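Local atomic coordinates of oxidase (Sinorhizobium meliloti, PDB entry 4FFU), a protein that is of uncertain function, provisionally classed as a monoamine oxidase, and carries the MaoC-like domain best known from hot-dog-fold hydratases and dehydratases. Residues R143-C148 with A160-L165; H38-S43 with T125-A130; F104-D109 with I164-R169. All blocks are in the same frame, centred on the assembly; numbering follows the deposited sequence.

Contact 1. Residues R143-C148 with A160-L165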
loop_
_atom_site.group_PDB
_atom_site.type_symbol
_atom_site.label_atom_id
_atom_site.label_comp_id
_atom_site.label_asym_id
_atom_site.label_seq_id
_atom_site.Cartn_x
_atom_site.Cartn_y
_atom_site.Cartn_z
ATOM N N ARG I 143 20.025 -29.568 -10.724
ATOM C CA ARG I 143 19.744 -28.207 -11.180
ATOM C C ARG I 143 18.720 -28.226 -12.317
ATOM O O ARG I 143 18.882 -28.974 -13.301
ATOM C CB ARG I 143 21.055 -27.536 -11.635
ATOM C CG ARG I 143 20.917 -26.114 -12.175
ATOM C CD ARG I 143 22.239 -25.574 -12.710
ATOM N NE ARG I 143 22.111 -24.994 -14.052
ATOM C CZ ARG I 143 22.570 -23.794 -14.395
ATOM N NH1 ARG I 143 23.213 -23.050 -13.503
ATOM N NH2 ARG I 143 22.406 -23.338 -15.631
ATOM N N VAL I 144 17.667 -27.421 -12.185
ATOM C CA VAL I 144 16.667 -27.288 -13.255
ATOM C C VAL I 144 16.602 -25.815 -13.675
ATOM O O VAL I 144 16.478 -24.933 -12.827
ATOM C CB VAL I 144 15.271 -27.758 -12.793
ATOM C CG1 VAL I 144 14.245 -27.601 -13.910
ATOM C CG2 VAL I 144 15.319 -29.206 -12.311
ATOM N N VAL I 145 16.713 -25.555 -14.977
ATOM C CA VAL I 145 16.525 -24.192 -15.484
ATOM C C VAL I 145 15.103 -24.045 -16.029
ATOM O O VAL I 145 14.697 -24.780 -16.935
ATOM C CB VAL I 145 17.531 -23.842 -16.579
ATOM C CG1 VAL I 145 17.216 -22.462 -17.177
ATOM C CG2 VAL I 145 18.960 -23.930 -16.040
ATOM N N GLU I 146 14.360 -23.094 -15.470
ATOM C CA GLU I 146 13.057 -22.690 -16.010
ATOM C C GLU I 146 13.190 -21.360 -16.768
ATOM O O GLU I 146 13.474 -20.310 -16.176
ATOM C CB GLU I 146 12.045 -22.522 -14.882
ATOM C CG GLU I 146 11.748 -23.804 -14.126
ATOM C CD GLU I 146 10.506 -23.702 -13.266
ATOM O OE1 GLU I 146 10.275 -22.647 -12.637
ATOM O OE2 GLU I 146 9.767 -24.702 -13.209
ATOM N N ARG I 147 12.961 -21.406 -18.073
ATOM C CA ARG I 147 12.974 -20.210 -18.890
ATOM C C ARG I 147 11.673 -19.460 -18.646
ATOM O O ARG I 147 10.593 -20.041 -18.823
ATOM C CB ARG I 147 13.099 -20.587 -20.364
ATOM C CG ARG I 147 13.010 -19.386 -21.295
ATOM C CD ARG I 147 14.372 -19.070 -21.882
ATOM N NE ARG I 147 14.334 -17.979 -22.866
ATOM C CZ ARG I 147 15.013 -16.837 -22.741
ATOM N NH1 ARG I 147 15.782 -16.629 -21.669
ATOM N NH2 ARG I 147 14.934 -15.912 -23.701
ATOM N N CYS I 148 11.761 -18.188 -18.241
ATOM C CA CYS I 148 10.570 -17.387 -17.984
ATOM C C CYS I 148 10.480 -16.321 -19.061
ATOM O O CYS I 148 11.436 -15.594 -19.288
ATOM C CB CYS I 148 10.625 -16.733 -16.600
ATOM S SG CYS I 148 10.661 -17.954 -15.257
ATOM N N ALA I 160 12.680 -11.593 -20.433
ATOM C CA ALA I 160 13.023 -13.009 -20.384
ATOM C C ALA I 160 14.088 -13.203 -19.334
ATOM O O ALA I 160 14.856 -12.291 -19.067
ATOM C CB ALA I 160 13.539 -13.474 -21.742
ATOM N N ALA I 161 14.117 -14.386 -18.733
ATOM C CA ALA I 161 15.139 -14.724 -17.743
ATOM C C ALA I 161 15.152 -16.227 -17.571
ATOM O O ALA I 161 14.109 -16.861 -17.696
ATOM C CB ALA I 161 14.827 -14.073 -16.409
ATOM N N ASP I 162 16.316 -16.775 -17.232
ATOM C CA ASP I 162 16.451 -18.197 -16.910
ATOM C C ASP I 162 16.515 -18.398 -15.408
ATOM O O ASP I 162 17.481 -17.976 -14.758
ATOM C CB ASP I 162 17.719 -18.770 -17.556
ATOM C CG ASP I 162 17.650 -18.783 -19.073
ATOM O OD1 ASP I 162 16.532 -18.766 -19.620
ATOM O OD2 ASP I 162 18.734 -18.772 -19.711
ATOM N N HIS I 163 15.477 -19.005 -14.841
ATOM C CA HIS I 163 15.402 -19.213 -13.395
ATOM C C HIS I 163 16.087 -20.532 -13.048
ATOM O O HIS I 163 15.740 -21.595 -13.591
ATOM C CB HIS I 163 13.940 -19.223 -12.956
ATOM C CG HIS I 163 13.747 -19.237 -11.477
ATOM N ND1 HIS I 163 12.538 -19.548 -10.897
ATOM C CD2 HIS I 163 14.592 -18.941 -10.459
ATOM C CE1 HIS I 163 12.647 -19.452 -9.581
ATOM N NE2 HIS I 163 13.883 -19.085 -9.291
ATOM N N ILE I 164 17.076 -20.452 -12.165
ATOM C CA ILE I 164 17.823 -21.614 -11.750
ATOM C C ILE I 164 17.281 -22.144 -10.427
ATOM O O ILE I 164 17.303 -21.450 -9.395
ATOM C CB ILE I 164 19.336 -21.319 -11.575
ATOM C CG1 ILE I 164 19.930 -20.741 -12.861
ATOM C CG2 ILE I 164 20.063 -22.597 -11.177
ATOM C CD1 ILE I 164 21.239 -20.018 -12.624
ATOM N N LEU I 165 16.832 -23.389 -10.466
ATOM C CA LEU I 165 16.311 -24.076 -9.297
ATOM C C LEU I 165 17.237 -25.202 -8.873
ATOM O O LEU I 165 17.789 -25.922 -9.718
ATOM C CB LEU I 165 14.942 -24.697 -9.636
ATOM C CG LEU I 165 13.819 -23.771 -10.062
ATOM C CD1 LEU I 165 12.581 -24.610 -10.381
ATOM C CD2 LEU I 165 13.555 -22.765 -8.930
HETATM O O HOH W 1 10.515 -20.218 -12.666
#
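Val144 and Leu165, Glu146 and His163, and Cys148 and Ala161 form the three hydrogen-bonded pairs of an antiparallel hairpin whose short axes run at 157°. Each pair closes two backbone bonds; the shortest joins His163 N to Glu146 O at 2.7 Å.

Among the charged groups, Arg147 bends at chi2 (107°), bringing NH1 within 3.1 Å of Asp162 OD1 in a salt bridge. The oxygen lies near the guanidinium plane, whereas the nitrogen approaches from above the carboxylate, the two planes being 66° apart. Asp162 OD2 is taken by Arg110.

Van der Waals contacts lie on both faces. Val145 CG1 rests 3.7 Å from Asp162 CB. On the other face, the Leu165 CD1 methyl lies against the Glu146 carboxylate, 3.7 Å from its CD, and Leu165 CD2 sits over the His163 ring.

A water at the edge of that ring lies 2.8 Å from His163 ND1 and approaches Glu146 OE1 too closely for that distance to be trusted. With Ser105 binding NE2, both nitrogens have polar partners, which, with the packing on the ring, is likely to restrict its rotation; the carboxylate could favour a protonated ring, though the charge is not seen and Arg40 makes a long, weak ion pair with it.

Contact 2. Residues H38-S43 with T125-A130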
loop_
_atom_site.group_PDB
_atom_site.type_symbol
_atom_site.label_atom_id
_atom_site.label_comp_id
_atom_site.label_asym_id
_atom_site.label_seq_id
_atom_site.Cartn_x
_atom_site.Cartn_y
_atom_site.Cartn_z
ATOM N N HIS I 38 8.293 -29.021 -20.826
ATOM C CA HIS I 38 6.962 -28.775 -20.252
ATOM C C HIS I 38 6.754 -27.270 -20.200
ATOM O O HIS I 38 7.662 -26.547 -19.770
ATOM C CB HIS I 38 6.830 -29.350 -18.842
ATOM C CG HIS I 38 5.523 -29.024 -18.183
ATOM N ND1 HIS I 38 5.333 -27.892 -17.414
ATOM C CD2 HIS I 38 4.333 -29.672 -18.196
ATOM C CE1 HIS I 38 4.085 -27.860 -16.977
ATOM N NE2 HIS I 38 3.461 -28.935 -17.427
ATOM N N VAL I 39 5.583 -26.809 -20.638
ATOM C CA VAL I 39 5.282 -25.372 -20.693
ATOM C C VAL I 39 4.030 -25.108 -19.853
ATOM O O VAL I 39 3.056 -25.872 -19.942
ATOM C CB VAL I 39 4.991 -24.906 -22.146
ATOM C CG1 VAL I 39 4.591 -23.429 -22.186
ATOM C CG2 VAL I 39 6.177 -25.164 -23.063
ATOM N N ARG I 40 4.061 -24.042 -19.056
ATOM C CA ARG I 40 2.841 -23.512 -18.421
ATOM C C ARG I 40 2.729 -22.007 -18.688
ATOM O O ARG I 40 3.738 -21.333 -18.888
ATOM C CB ARG I 40 2.819 -23.793 -16.928
ATOM C CG ARG I 40 4.050 -23.317 -16.173
ATOM C CD ARG I 40 3.835 -23.275 -14.668
ATOM N NE ARG I 40 5.118 -23.122 -13.970
ATOM C CZ ARG I 40 5.314 -22.411 -12.861
ATOM N NH1 ARG I 40 6.536 -22.356 -12.333
ATOM N NH2 ARG I 40 4.310 -21.751 -12.286
ATOM N N LEU I 41 1.500 -21.498 -18.728
ATOM C CA LEU I 41 1.281 -20.071 -18.972
ATOM C C LEU I 41 0.378 -19.559 -17.867
ATOM O O LEU I 41 -0.650 -20.187 -17.565
ATOM C CB LEU I 41 0.611 -19.871 -20.339
ATOM C CG LEU I 41 0.304 -18.462 -20.868
ATOM C CD1 LEU I 41 1.568 -17.632 -21.097
ATOM C CD2 LEU I 41 -0.534 -18.570 -22.145
ATOM N N THR I 42 0.763 -18.454 -17.235
ATOM C CA THR I 42 -0.038 -17.889 -16.146
ATOM C C THR I 42 -1.265 -17.143 -16.667
ATOM O O THR I 42 -1.386 -16.846 -17.869
ATOM C CB THR I 42 0.772 -16.884 -15.295
ATOM O OG1 THR I 42 1.049 -15.705 -16.082
ATOM C CG2 THR I 42 2.095 -17.521 -14.859
ATOM N N SER I 43 -2.137 -16.790 -15.726
ATOM C CA SER I 43 -3.214 -15.876 -16.071
ATOM C C SER I 43 -2.599 -14.481 -16.216
ATOM O O SER I 43 -1.424 -14.278 -15.920
ATOM C CB SER I 43 -4.331 -15.931 -15.034
ATOM O OG SER I 43 -3.794 -15.796 -13.745
ATOM N N THR I 125 2.958 -14.738 -17.984
ATOM C CA THR I 125 4.299 -15.334 -17.987
ATOM C C THR I 125 4.231 -16.763 -18.484
ATOM O O THR I 125 3.395 -17.544 -18.032
ATOM C CB THR I 125 4.955 -15.290 -16.607
ATOM O OG1 THR I 125 5.023 -13.914 -16.187
ATOM C CG2 THR I 125 6.394 -15.853 -16.685
ATOM N N ARG I 126 5.095 -17.080 -19.448
ATOM C CA ARG I 126 5.230 -18.456 -19.923
ATOM C C ARG I 126 6.454 -19.070 -19.264
ATOM O O ARG I 126 7.531 -18.457 -19.253
ATOM C CB ARG I 126 5.391 -18.490 -21.456
ATOM C CG ARG I 126 5.425 -19.909 -22.028
ATOM C CD ARG I 126 5.204 -19.890 -23.537
ATOM N NE ARG I 126 6.274 -19.110 -24.148
ATOM C CZ ARG I 126 6.114 -18.282 -25.173
ATOM N NH1 ARG I 126 4.913 -18.117 -25.707
ATOM N NH2 ARG I 126 7.158 -17.607 -25.649
ATOM N N VAL I 127 6.305 -20.271 -18.708
ATOM C CA VAL I 127 7.434 -20.898 -18.016
ATOM C C VAL I 127 7.709 -22.234 -18.688
ATOM O O VAL I 127 6.806 -23.047 -18.779
ATOM C CB VAL I 127 7.150 -21.118 -16.513
ATOM C CG1 VAL I 127 8.353 -21.769 -15.854
ATOM C CG2 VAL I 127 6.869 -19.780 -15.823
ATOM N N THR I 128 8.937 -22.432 -19.177
ATOM C CA THR I 128 9.285 -23.647 -19.918
ATOM C C THR I 128 10.440 -24.331 -19.197
ATOM O O THR I 128 11.429 -23.669 -18.858
ATOM C CB THR I 128 9.728 -23.323 -21.371
ATOM O OG1 THR I 128 8.696 -22.591 -22.048
ATOM C CG2 THR I 128 10.013 -24.638 -22.189
ATOM N N ILE I 129 10.341 -25.643 -18.970
ATOM C CA ILE I 129 11.465 -26.380 -18.394
ATOM C C ILE I 129 12.508 -26.512 -19.498
ATOM O O ILE I 129 12.243 -27.107 -20.551
ATOM C CB ILE I 129 11.075 -27.772 -17.814
ATOM C CG1 ILE I 129 9.898 -27.679 -16.829
ATOM C CG2 ILE I 129 12.284 -28.451 -17.177
ATOM C CD1 ILE I 129 10.063 -26.715 -15.682
ATOM N N ALA I 130 13.683 -25.926 -19.270
ATOM C CA ALA I 130 14.660 -25.787 -20.342
ATOM C C ALA I 130 15.790 -26.782 -20.255
ATOM O O ALA I 130 16.208 -27.317 -21.286
ATOM C CB ALA I 130 15.229 -24.383 -20.387
HETATM O O HOH W 2 6.721 -25.340 -16.964
#
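Thr42 and Thr125 meet through a side-chain and a main-chain bond. Thr125 N donates to Thr42 OG1 at 2.9 Å and 171°, while Thr42 N donates to Thr125 O. A chi1 of 69° sets OG1 between the backbone N and carbonyl carbon of Thr42, where it accepts from Thr125 and donates to Ser43 O at 2.9 Å. An alanine here would lose that hydroxyl and is likely to leave Thr125 N without its acceptor and Ser43 O without this hydroxyl donor.

Arg40 and Val127 form a hydrogen-bonded pair. Their side chains lie alongside each other, Arg40 CG 3.8 Å from Val127 CB, with Val127 CG2 over one guanidinium face. On the other face of the sheet, that of Leu41 and Thr128, Val39 CG1 touches Arg126 CG at 3.6 Å. Water 2 bridges His38 ND1, at 2.9 Å, and Val127 O.

Outside this shell, Arg40 NH2 binds Thr95 O, Thr125 OG1 binds Gly91 O and Arg126 pairs with Glu149, so neighbouring elements direct these polar ends. Strand 39-46 is an outermost strand of the antiparallel sheet within this chain, with the short axes of 39-41 and 125-130 at 166°, consistent with the hot-dog fold of MaoC-like domains.

Contact 3. Residues F104-D109 with I164-R169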
loop_
_atom_site.group_PDB
_atom_site.type_symbol
_atom_site.label_atom_id
_atom_site.label_comp_id
_atom_site.label_asym_id
_atom_site.label_seq_id
_atom_site.Cartn_x
_atom_site.Cartn_y
_atom_site.Cartn_z
ATOM N N PHE I 104 14.594 -25.091 -4.488
ATOM C CA PHE I 104 15.166 -23.856 -3.934
ATOM C C PHE I 104 15.542 -22.904 -5.073
ATOM O O PHE I 104 16.201 -23.321 -6.023
ATOM C CB PHE I 104 16.427 -24.207 -3.134
ATOM C CG PHE I 104 17.260 -23.015 -2.722
ATOM C CD1 PHE I 104 16.819 -22.152 -1.711
ATOM C CD2 PHE I 104 18.509 -22.786 -3.299
ATOM C CE1 PHE I 104 17.596 -21.066 -1.318
ATOM C CE2 PHE I 104 19.290 -21.706 -2.908
ATOM C CZ PHE I 104 18.833 -20.844 -1.915
ATOM N N SER I 105 15.150 -21.635 -4.951
ATOM C CA SER I 105 15.523 -20.600 -5.943
ATOM C C SER I 105 16.965 -20.068 -5.761
ATOM O O SER I 105 17.285 -19.338 -4.814
ATOM C CB SER I 105 14.496 -19.465 -5.930
ATOM O OG SER I 105 14.859 -18.403 -6.802
ATOM N N TYR I 106 17.840 -20.453 -6.679
ATOM C CA TYR I 106 19.260 -20.216 -6.571
ATOM C C TYR I 106 19.600 -18.839 -7.161
ATOM O O TYR I 106 20.447 -18.118 -6.633
ATOM C CB TYR I 106 20.004 -21.338 -7.317
ATOM C CG TYR I 106 21.487 -21.165 -7.419
ATOM C CD1 TYR I 106 22.339 -21.552 -6.372
ATOM C CD2 TYR I 106 22.046 -20.629 -8.560
ATOM C CE1 TYR I 106 23.714 -21.400 -6.490
ATOM C CE2 TYR I 106 23.412 -20.477 -8.687
ATOM C CZ TYR I 106 24.233 -20.854 -7.655
ATOM O OH TYR I 106 25.579 -20.675 -7.836
ATOM N N GLY I 107 18.910 -18.476 -8.236
ATOM C CA GLY I 107 19.118 -17.177 -8.893
ATOM C C GLY I 107 18.591 -17.207 -10.306
ATOM O O GLY I 107 17.821 -18.110 -10.663
ATOM N N TYR I 108 18.997 -16.226 -11.106
ATOM C CA TYR I 108 18.542 -16.113 -12.496
ATOM C C TYR I 108 19.742 -15.794 -13.375
ATOM O O TYR I 108 20.649 -15.058 -12.954
ATOM C CB TYR I 108 17.525 -14.984 -12.668
ATOM C CG TYR I 108 16.168 -15.246 -12.039
ATOM C CD1 TYR I 108 15.981 -15.094 -10.674
ATOM C CD2 TYR I 108 15.070 -15.622 -12.834
ATOM C CE1 TYR I 108 14.743 -15.342 -10.084
ATOM C CE2 TYR I 108 13.831 -15.855 -12.261
ATOM C CZ TYR I 108 13.676 -15.709 -10.893
ATOM O OH TYR I 108 12.459 -15.956 -10.307
ATOM N N ASP I 109 19.735 -16.342 -14.581
ATOM C CA ASP I 109 20.717 -15.984 -15.608
ATOM C C ASP I 109 20.017 -15.246 -16.737
ATOM O O ASP I 109 18.810 -15.439 -16.962
ATOM C CB ASP I 109 21.385 -17.244 -16.175
ATOM C CG ASP I 109 22.515 -17.773 -15.310
ATOM O OD1 ASP I 109 23.012 -17.080 -14.395
ATOM O OD2 ASP I 109 22.938 -18.919 -15.581
ATOM N N ILE I 164 17.076 -20.452 -12.165
ATOM C CA ILE I 164 17.823 -21.614 -11.750
ATOM C C ILE I 164 17.281 -22.144 -10.427
ATOM O O ILE I 164 17.303 -21.450 -9.395
ATOM C CB ILE I 164 19.336 -21.319 -11.575
ATOM C CG1 ILE I 164 19.930 -20.741 -12.861
ATOM C CG2 ILE I 164 20.063 -22.597 -11.177
ATOM C CD1 ILE I 164 21.239 -20.018 -12.624
ATOM N N LEU I 165 16.832 -23.389 -10.466
ATOM C CA LEU I 165 16.311 -24.076 -9.297
ATOM C C LEU I 165 17.237 -25.202 -8.873
ATOM O O LEU I 165 17.789 -25.922 -9.718
ATOM C CB LEU I 165 14.942 -24.697 -9.636
ATOM C CG LEU I 165 13.819 -23.771 -10.062
ATOM C CD1 LEU I 165 12.581 -24.610 -10.381
ATOM C CD2 LEU I 165 13.555 -22.765 -8.930
ATOM N N ILE I 166 17.429 -25.347 -7.565
ATOM C CA ILE I 166 18.125 -26.517 -7.026
ATOM C C ILE I 166 17.025 -27.421 -6.469
ATOM O O ILE I 166 16.324 -27.041 -5.509
ATOM C CB ILE I 166 19.139 -26.137 -5.930
ATOM C CG1 ILE I 166 20.251 -25.261 -6.521
ATOM C CG2 ILE I 166 19.737 -27.386 -5.259
ATOM C CD1 ILE I 166 21.268 -24.814 -5.492
ATOM N N VAL I 167 16.852 -28.587 -7.089
ATOM C CA VAL I 167 15.701 -29.445 -6.814
ATOM C C VAL I 167 16.165 -30.759 -6.171
ATOM O O VAL I 167 17.043 -31.433 -6.696
ATOM C CB VAL I 167 14.883 -29.748 -8.091
ATOM C CG1 VAL I 167 13.605 -30.507 -7.730
ATOM C CG2 VAL I 167 14.548 -28.450 -8.838
ATOM N N GLU I 168 15.584 -31.083 -5.012
ATOM C CA GLU I 168 15.838 -32.361 -4.332
ATOM C C GLU I 168 15.560 -33.555 -5.235
ATOM O O GLU I 168 14.572 -33.570 -5.974
ATOM C CB GLU I 168 14.960 -32.488 -3.088
ATOM C CG GLU I 168 15.359 -31.579 -1.937
ATOM C CD GLU I 168 14.409 -31.694 -0.753
ATOM O OE1 GLU I 168 13.804 -32.782 -0.567
ATOM O OE2 GLU I 168 14.271 -30.700 0.000
ATOM N N ARG I 169 16.432 -34.558 -5.164
ATOM C CA ARG I 169 16.194 -35.818 -5.869
ATOM C C ARG I 169 15.157 -36.622 -5.096
ATOM O O ARG I 169 15.051 -36.474 -3.865
ATOM C CB ARG I 169 17.486 -36.617 -5.998
ATOM C CG ARG I 169 18.498 -35.977 -6.931
ATOM C CD ARG I 169 19.691 -36.888 -7.145
ATOM N NE ARG I 169 20.692 -36.235 -7.981
ATOM C CZ ARG I 169 20.748 -36.331 -9.304
ATOM N NH1 ARG I 169 19.870 -37.074 -9.964
ATOM N NH2 ARG I 169 21.694 -35.685 -9.964
#
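Tyr106 packs its ring against two isoleucines of the facing strand. CD1 is 3.5 Å from Ile166 CD1, the tighter of the two contacts, and CD2 on the other flank is 3.8 Å from Ile164 CG2. With CG of Tyr106 anti to the backbone nitrogen (chi1 174°), the ring stands up beside Ile164 and meets the end of Ile166 at a slant. Phe104 adds a looser neighbour: its side chain lies alongside Ile166, and Ile166 CD1 reaches the ring edge 4.1 Å from CD2. The same methyl touches both aromatic rings. On the reverse face, Leu165 CD2 comes within 4.2 Å of Ser105 CA.

Backbone bonds hold this packing in place. Phe104 and Ile166 form a hydrogen-bonded pair with two backbone bonds, Phe104 N to Ile166 O being 2.8 Å. Beyond Ser105 the register slips by one: Tyr106 N and Gly107 O both bind Ile164, to its O and from its N, each at 2.9 Å. The psi of -37° at Tyr106 supplies the kink.

At the polar edge, Asp109 sets OD2 3.6 Å from Ile164 CD1, so an apolar methyl abuts the carboxylate, while OD1 makes a salt bridge to Arg112 of the second subunit. The Tyr108 ring stacks on His163 and meets Phe88 edge-to-face.

Two residues facing one is the signature of a classic beta bulge. It lies where Gly107 and Tyr108 pair antiparallel with a strand of the second subunit, so the sheet is continuous between the two subunits, consistent with the dimers known for hot-dog proteins.

From the N terminus, the chain lays down 38-43, passes 81 residues that include the helices, and closes contact 2 at 125-130. Contact 3 opens at 104-109 before that closure and ends on 164-169 after it, so contacts 2 and 3 cross. Contact 1 is a local hairpin, with 11 residues between its segments, inside the span of contact 3; they share Ile164 and Leu165. Contact 2 is complete before contact 1 begins. Contacts 2, 1 and 3 join strands 39-46 to 122-134, 141-151 to 157-168, and 157-168 to 103-113; neighbours 122-134 and 141-151 are linked where contacts 1 and 2 touch, Arg147 N to Thr128 O at 2.8 Å.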